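Local coordinates for protein activator of (r)-2-hydroxyglutaryl-coa dehydratase (Acidaminococcus fermentans, PDB 1HUX) that hydrolyses ATP slowly and, as an iron-sulfur homodimer of actin fold, passes electrons to the dehydratase of glutamate fermentation to activate it, at residues Leu149-Ala154 and Gln220-Val224; Lys158-Ile162 and Gly190-Ser194. All blocks are in the same frame, centred on the assembly; numbering follows the deposited sequence.

Contact 1: Leu149-Ala154 and Gln220-Val224; sequences LAELGA and QNYGV. With ADP (adenosine-5'-diphosphate), chain D.
The phenol ring of Tyr222 receives Ala150 on one face: the methyl CB sits over the middle of the ring, 3.8 Å from the centroid and 9° off the ring normal, a CH-pi contact. Near the ring plane, at its edge, lies the methyl of Ala154, with CB 4.1 Å from Tyr222 CE1. Tyr222 CG stands between the backbone N and the carbonyl carbon (chi1 56°), which lays the ring along the outside of helix 149-153 and carries OH as far as the backbone and CG of Glu151. The flat amide of Asn221 meets the same alanine from another direction, OD1 lying 3.4 Å from Ala150 CB. Asn221 is the N-cap residue of helix 222-232: its OD1 accepts from Val224 N at 2.9 Å, the donor standing above the carbonyl plane, and weakly from Gly223 N. Beyond the cap, Leu149 and Asn221 both rest on His192 and Leu135. Gln220, the residue just before the cap, turns to the nucleotide, its OE1 2.6 Å from N6 of ADP. The arrangement is thus a capped helix start directly after an adenine-binding residue, at the nucleotide site of an actin-fold ATPase.

Contact 2: Lys158-Ile162 and Gly190-Ser194; sequences KRVAI and GIHRS
Arg159 and Arg193 both leave the backbone with CG anti to the carbonyl carbon, but they differ further out. Arg193 runs extended from CG to NE, whereas Arg159 bends at chi3 (85°), folding its guanidinium over that of Arg193. The two flat groups stack with centres 3.9 Å apart and planes at 22°. Arg159 CZ lies over the middle of the Arg193 group, while Arg193 NE lies over the Arg159 face toward its rim, and Arg159 NH2 comes 3.3 Å from Arg193 CD. Two like charges face each other, so the flat stacking probably works against some electrostatic cost. Part of that may be offset at the edge of the Arg193 group, where Val160 O lies in the guanidinium plane, 3.4 Å from NH1, with Lys158 O also near that plane, more distantly, off NH2. With an alanine in place of Arg193, the Arg159 guanidinium is likely to lose its stacking partner and be set loose to turn, and Val160 O to lose the positive group beside it.

In this actin-fold ATPase the contact is loop-on-helix packing: the irregular chain 158-162, which leads toward helix 167-179 and the cluster ligand Cys166, lies along the flank of helix 184-204. Gly190 lets the two backbones come close: its CA is 3.2 Å from Val160 O in a CA-H...O contact, and a CB pointing that way would collide with this oxygen. Ile162 turns its side chain to the helix. Its CG1 packs 3.9 Å from Gly190 O, while its CB approaches Ser194 OG at 4.2 Å. Ala170 and Glu173 of helix 167-179 also touch Ile162, which is therefore wedged between two helices. Ile191 points away from the loop and packs against Phe134, Met138 and Leu142 of helix 132-142.

Helix 184-204 joins the two contacts. Gly190 and Arg193 serve contact 2, while His192, between them in sequence, turns to contact 1 and packs on Asn221, Gly223, Val224 and Leu149 O. Contact 2 is nested within the loop that contact 1 closes, their centres 12 Å apart. Each is partly buried: Leu149, Ala150 and the capping Asn221 lie inside contact 1, Gly190, Ile191 and Ser194 inside contact 2, with the ring of Tyr222 and the charged Arg159 exposed. Contact 1 pairs helix 149-153 with the start of helix 222-232, next to Gln220, which reaches the adenine of ADP. Contact 2 sets a loop on a helix farther from the chain's centre, the side chain of Ser194 about 10 Å from the iron-sulfur cluster.

Contact 1: Leu149-Ala154 and Gln220-Val224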
loop_
_atom_site.group_PDB
_atom_site.type_symbol
_atom_site.label_atom_id
_atom_site.label_comp_id
_atom_site.label_asym_id
_atom_site.label_seq_id
_atom_site.Cartn_x
_atom_site.Cartn_y
_atom_site.Cartn_z
ATOM N N LEU A 149 20.432 6.933 1.792
ATOM C CA LEU A 149 19.529 6.863 2.930
ATOM C C LEU A 149 20.266 6.394 4.185
ATOM O O LEU A 149 20.253 7.067 5.216
ATOM C CB LEU A 149 18.371 5.917 2.615
ATOM C CG LEU A 149 17.121 6.523 1.952
ATOM C CD1 LEU A 149 17.508 7.412 0.780
ATOM C CD2 LEU A 149 16.190 5.403 1.488
ATOM N N ALA A 150 20.937 5.256 4.104
ATOM C CA ALA A 150 21.643 4.775 5.274
ATOM C C ALA A 150 22.537 5.854 5.875
ATOM O O ALA A 150 22.422 6.179 7.064
ATOM C CB ALA A 150 22.465 3.542 4.928
ATOM N N GLU A 151 23.414 6.417 5.048
ATOM C CA GLU A 151 24.351 7.450 5.493
ATOM C C GLU A 151 23.684 8.685 6.069
ATOM O O GLU A 151 24.174 9.266 7.041
ATOM C CB GLU A 151 25.247 7.880 4.339
ATOM C CG GLU A 151 26.152 6.791 3.837
ATOM C CD GLU A 151 27.008 7.255 2.685
ATOM O OE1 GLU A 151 27.779 8.224 2.874
ATOM O OE2 GLU A 151 26.905 6.651 1.594
ATOM N N LEU A 152 22.576 9.097 5.465
ATOM C CA LEU A 152 21.872 10.281 5.928
ATOM C C LEU A 152 21.189 10.057 7.271
ATOM O O LEU A 152 21.476 10.764 8.251
ATOM C CB LEU A 152 20.851 10.727 4.879
ATOM C CG LEU A 152 21.514 11.302 3.623
ATOM C CD1 LEU A 152 20.458 11.634 2.583
ATOM C CD2 LEU A 152 22.324 12.546 3.991
ATOM N N GLY A 153 20.293 9.071 7.312
ATOM C CA GLY A 153 19.572 8.761 8.535
ATOM C C GLY A 153 20.460 8.613 9.763
ATOM O O GLY A 153 20.005 8.813 10.889
ATOM N N ALA A 154 21.727 8.269 9.557
ATOM C CA ALA A 154 22.653 8.088 10.667
ATOM C C ALA A 154 22.947 9.392 11.394
ATOM O O ALA A 154 23.515 9.388 12.493
ATOM C CB ALA A 154 23.961 7.472 10.162
ATOM N N GLN A 220 22.285 -3.855 2.749
ATOM C CA GLN A 220 23.343 -2.852 2.811
ATOM C C GLN A 220 22.964 -1.667 3.685
ATOM O O GLN A 220 23.789 -1.164 4.458
ATOM C CB GLN A 220 23.663 -2.370 1.405
ATOM C CG GLN A 220 24.249 -3.447 0.530
ATOM C CD GLN A 220 24.126 -3.110 -0.927
ATOM O OE1 GLN A 220 24.534 -2.036 -1.359
ATOM N NE2 GLN A 220 23.561 -4.026 -1.701
ATOM N N ASN A 221 21.711 -1.233 3.555
ATOM C CA ASN A 221 21.182 -0.103 4.315
ATOM C C ASN A 221 21.309 -0.364 5.815
ATOM O O ASN A 221 20.404 -0.917 6.429
ATOM C CB ASN A 221 19.713 0.120 3.947
ATOM C CG ASN A 221 19.178 1.457 4.451
ATOM O OD1 ASN A 221 19.505 1.897 5.556
ATOM N ND2 ASN A 221 18.334 2.101 3.647
ATOM N N TYR A 222 22.434 0.028 6.406
ATOM C CA TYR A 222 22.635 -0.189 7.829
ATOM C C TYR A 222 21.683 0.668 8.651
ATOM O O TYR A 222 21.566 0.502 9.864
ATOM C CB TYR A 222 24.090 0.090 8.216
ATOM C CG TYR A 222 24.594 1.463 7.863
ATOM C CD1 TYR A 222 24.222 2.577 8.609
ATOM C CD2 TYR A 222 25.448 1.655 6.773
ATOM C CE1 TYR A 222 24.687 3.858 8.281
ATOM C CE2 TYR A 222 25.922 2.934 6.436
ATOM C CZ TYR A 222 25.533 4.031 7.198
ATOM O OH TYR A 222 25.963 5.304 6.889
ATOM N N GLY A 223 21.009 1.601 7.992
ATOM C CA GLY A 223 20.049 2.415 8.700
ATOM C C GLY A 223 18.941 1.445 9.044
ATOM O O GLY A 223 18.560 1.289 10.198
ATOM N N VAL A 224 18.447 0.769 8.021
ATOM C CA VAL A 224 17.394 -0.207 8.181
ATOM C C VAL A 224 17.799 -1.321 9.147
ATOM O O VAL A 224 17.100 -1.606 10.117
ATOM C CB VAL A 224 17.042 -0.855 6.839
ATOM C CG1 VAL A 224 16.048 -1.986 7.057
ATOM C CG2 VAL A 224 16.491 0.204 5.880
HETATM P PB ADP D . 15.269 -9.024 -6.073
HETATM O O1B ADP D . 14.717 -9.648 -4.822
HETATM O O2B ADP D . 16.359 -9.870 -6.800
HETATM O O3B ADP D . 14.206 -8.499 -7.020
HETATM P PA ADP D . 17.321 -7.631 -4.729
HETATM O O1A ADP D . 18.567 -7.675 -5.573
HETATM O O2A ADP D . 17.269 -8.466 -3.529
HETATM O O3A ADP D . 16.054 -7.843 -5.672
HETATM O "O5'" ADP D . 17.005 -6.136 -4.407
HETATM C "C5'" ADP D . 17.827 -5.466 -3.608
HETATM C "C4'" ADP D . 17.248 -4.205 -3.086
HETATM O "O4'" ADP D . 18.294 -3.463 -2.389
HETATM C "C3'" ADP D . 16.568 -3.140 -4.103
HETATM O "O3'" ADP D . 15.447 -2.457 -3.487
HETATM C "C2'" ADP D . 17.788 -2.285 -4.383
HETATM O "O2'" ADP D . 17.573 -0.905 -4.827
HETATM C "C1'" ADP D . 18.468 -2.287 -3.020
HETATM N N9 ADP D . 19.856 -1.774 -2.966
HETATM C C8 ADP D . 20.833 -2.117 -3.808
HETATM N N7 ADP D . 21.931 -1.545 -3.543
HETATM C C5 ADP D . 21.657 -0.750 -2.436
HETATM C C6 ADP D . 22.438 0.133 -1.617
HETATM N N6 ADP D . 23.759 0.381 -1.849
HETATM N N1 ADP D . 21.819 0.749 -0.568
HETATM C C2 ADP D . 20.517 0.515 -0.342
HETATM N N3 ADP D . 19.707 -0.299 -1.048
HETATM C C4 ADP D . 20.346 -0.901 -2.084
#

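Contact 2: Lys158-Ile162 and Gly190-Ser194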
loop_
_atom_site.group_PDB
_atom_site.type_symbol
_atom_site.label_atom_id
_atom_site.label_comp_id
_atom_site.label_asym_id
_atom_site.label_seq_id
_atom_site.Cartn_x
_atom_site.Cartn_y
_atom_site.Cartn_z
ATOM N N LYS A 158 16.531 13.683 16.029
ATOM C CA LYS A 158 15.159 13.677 16.513
ATOM C C LYS A 158 14.356 12.496 15.968
ATOM O O LYS A 158 14.467 12.141 14.797
ATOM C CB LYS A 158 14.466 14.990 16.126
ATOM C CG LYS A 158 15.186 16.232 16.619
ATOM C CD LYS A 158 14.676 17.474 15.920
ATOM C CE LYS A 158 15.537 18.679 16.271
ATOM N NZ LYS A 158 15.219 19.853 15.401
ATOM N N ARG A 159 13.540 11.886 16.819
ATOM C CA ARG A 159 12.731 10.763 16.377
ATOM C C ARG A 159 11.491 11.281 15.699
ATOM O O ARG A 159 10.740 12.057 16.273
ATOM C CB ARG A 159 12.336 9.872 17.552
ATOM C CG ARG A 159 13.534 9.330 18.292
ATOM C CD ARG A 159 13.170 8.312 19.365
ATOM N NE ARG A 159 13.033 6.944 18.857
ATOM C CZ ARG A 159 11.993 6.490 18.162
ATOM N NH1 ARG A 159 10.966 7.298 17.874
ATOM N NH2 ARG A 159 11.979 5.218 17.772
ATOM N N VAL A 160 11.286 10.862 14.463
ATOM C CA VAL A 160 10.116 11.284 13.725
ATOM C C VAL A 160 9.430 10.019 13.288
ATOM O O VAL A 160 9.979 9.249 12.524
ATOM C CB VAL A 160 10.501 12.137 12.495
ATOM C CG1 VAL A 160 9.266 12.417 11.643
ATOM C CG2 VAL A 160 11.128 13.442 12.958
ATOM N N ALA A 161 8.225 9.790 13.774
ATOM C CA ALA A 161 7.521 8.574 13.407
ATOM C C ALA A 161 6.619 8.721 12.180
ATOM O O ALA A 161 6.101 9.800 11.878
ATOM C CB ALA A 161 6.703 8.057 14.618
ATOM N N ILE A 162 6.464 7.620 11.457
ATOM C CA ILE A 162 5.603 7.600 10.293
ATOM C C ILE A 162 4.517 6.654 10.761
ATOM O O ILE A 162 4.707 5.439 10.720
ATOM C CB ILE A 162 6.304 6.979 9.050
ATOM C CG1 ILE A 162 7.662 7.640 8.813
ATOM C CG2 ILE A 162 5.426 7.158 7.835
ATOM C CD1 ILE A 162 7.562 9.100 8.444
ATOM N N GLY A 190 13.155 7.887 10.300
ATOM C CA GLY A 190 11.789 7.509 10.573
ATOM C C GLY A 190 11.323 6.466 9.581
ATOM O O GLY A 190 10.679 5.486 9.953
ATOM N N ILE A 191 11.649 6.677 8.310
ATOM C CA ILE A 191 11.265 5.737 7.262
ATOM C C ILE A 191 11.898 4.367 7.521
ATOM O O ILE A 191 11.281 3.328 7.271
ATOM C CB ILE A 191 11.695 6.260 5.878
ATOM C CG1 ILE A 191 10.906 7.529 5.553
ATOM C CG2 ILE A 191 11.456 5.210 4.818
ATOM C CD1 ILE A 191 11.200 8.097 4.187
ATOM N N HIS A 192 13.121 4.379 8.044
ATOM C CA HIS A 192 13.844 3.159 8.348
ATOM C C HIS A 192 13.152 2.381 9.436
ATOM O O HIS A 192 12.938 1.184 9.290
ATOM C CB HIS A 192 15.281 3.473 8.756
ATOM C CG HIS A 192 16.133 3.919 7.608
ATOM N ND1 HIS A 192 17.366 4.515 7.775
ATOM C CD2 HIS A 192 15.922 3.860 6.271
ATOM C CE1 HIS A 192 17.875 4.803 6.592
ATOM N NE2 HIS A 192 17.019 4.416 5.662
ATOM N N ARG A 193 12.799 3.039 10.531
ATOM C CA ARG A 193 12.098 2.329 11.590
ATOM C C ARG A 193 10.769 1.815 11.045
ATOM O O ARG A 193 10.304 0.743 11.427
ATOM C CB ARG A 193 11.831 3.241 12.779
ATOM C CG ARG A 193 13.063 3.835 13.368
ATOM C CD ARG A 193 12.718 4.578 14.619
ATOM N NE ARG A 193 13.684 5.637 14.881
ATOM C CZ ARG A 193 13.463 6.924 14.629
ATOM N NH1 ARG A 193 12.292 7.316 14.106
ATOM N NH2 ARG A 193 14.414 7.815 14.907
ATOM N N SER A 194 10.164 2.589 10.150
ATOM C CA SER A 194 8.891 2.207 9.545
ATOM C C SER A 194 9.024 0.860 8.822
ATOM O O SER A 194 8.142 0.000 8.908
ATOM C CB SER A 194 8.437 3.295 8.563
ATOM O OG SER A 194 7.170 2.983 8.000
#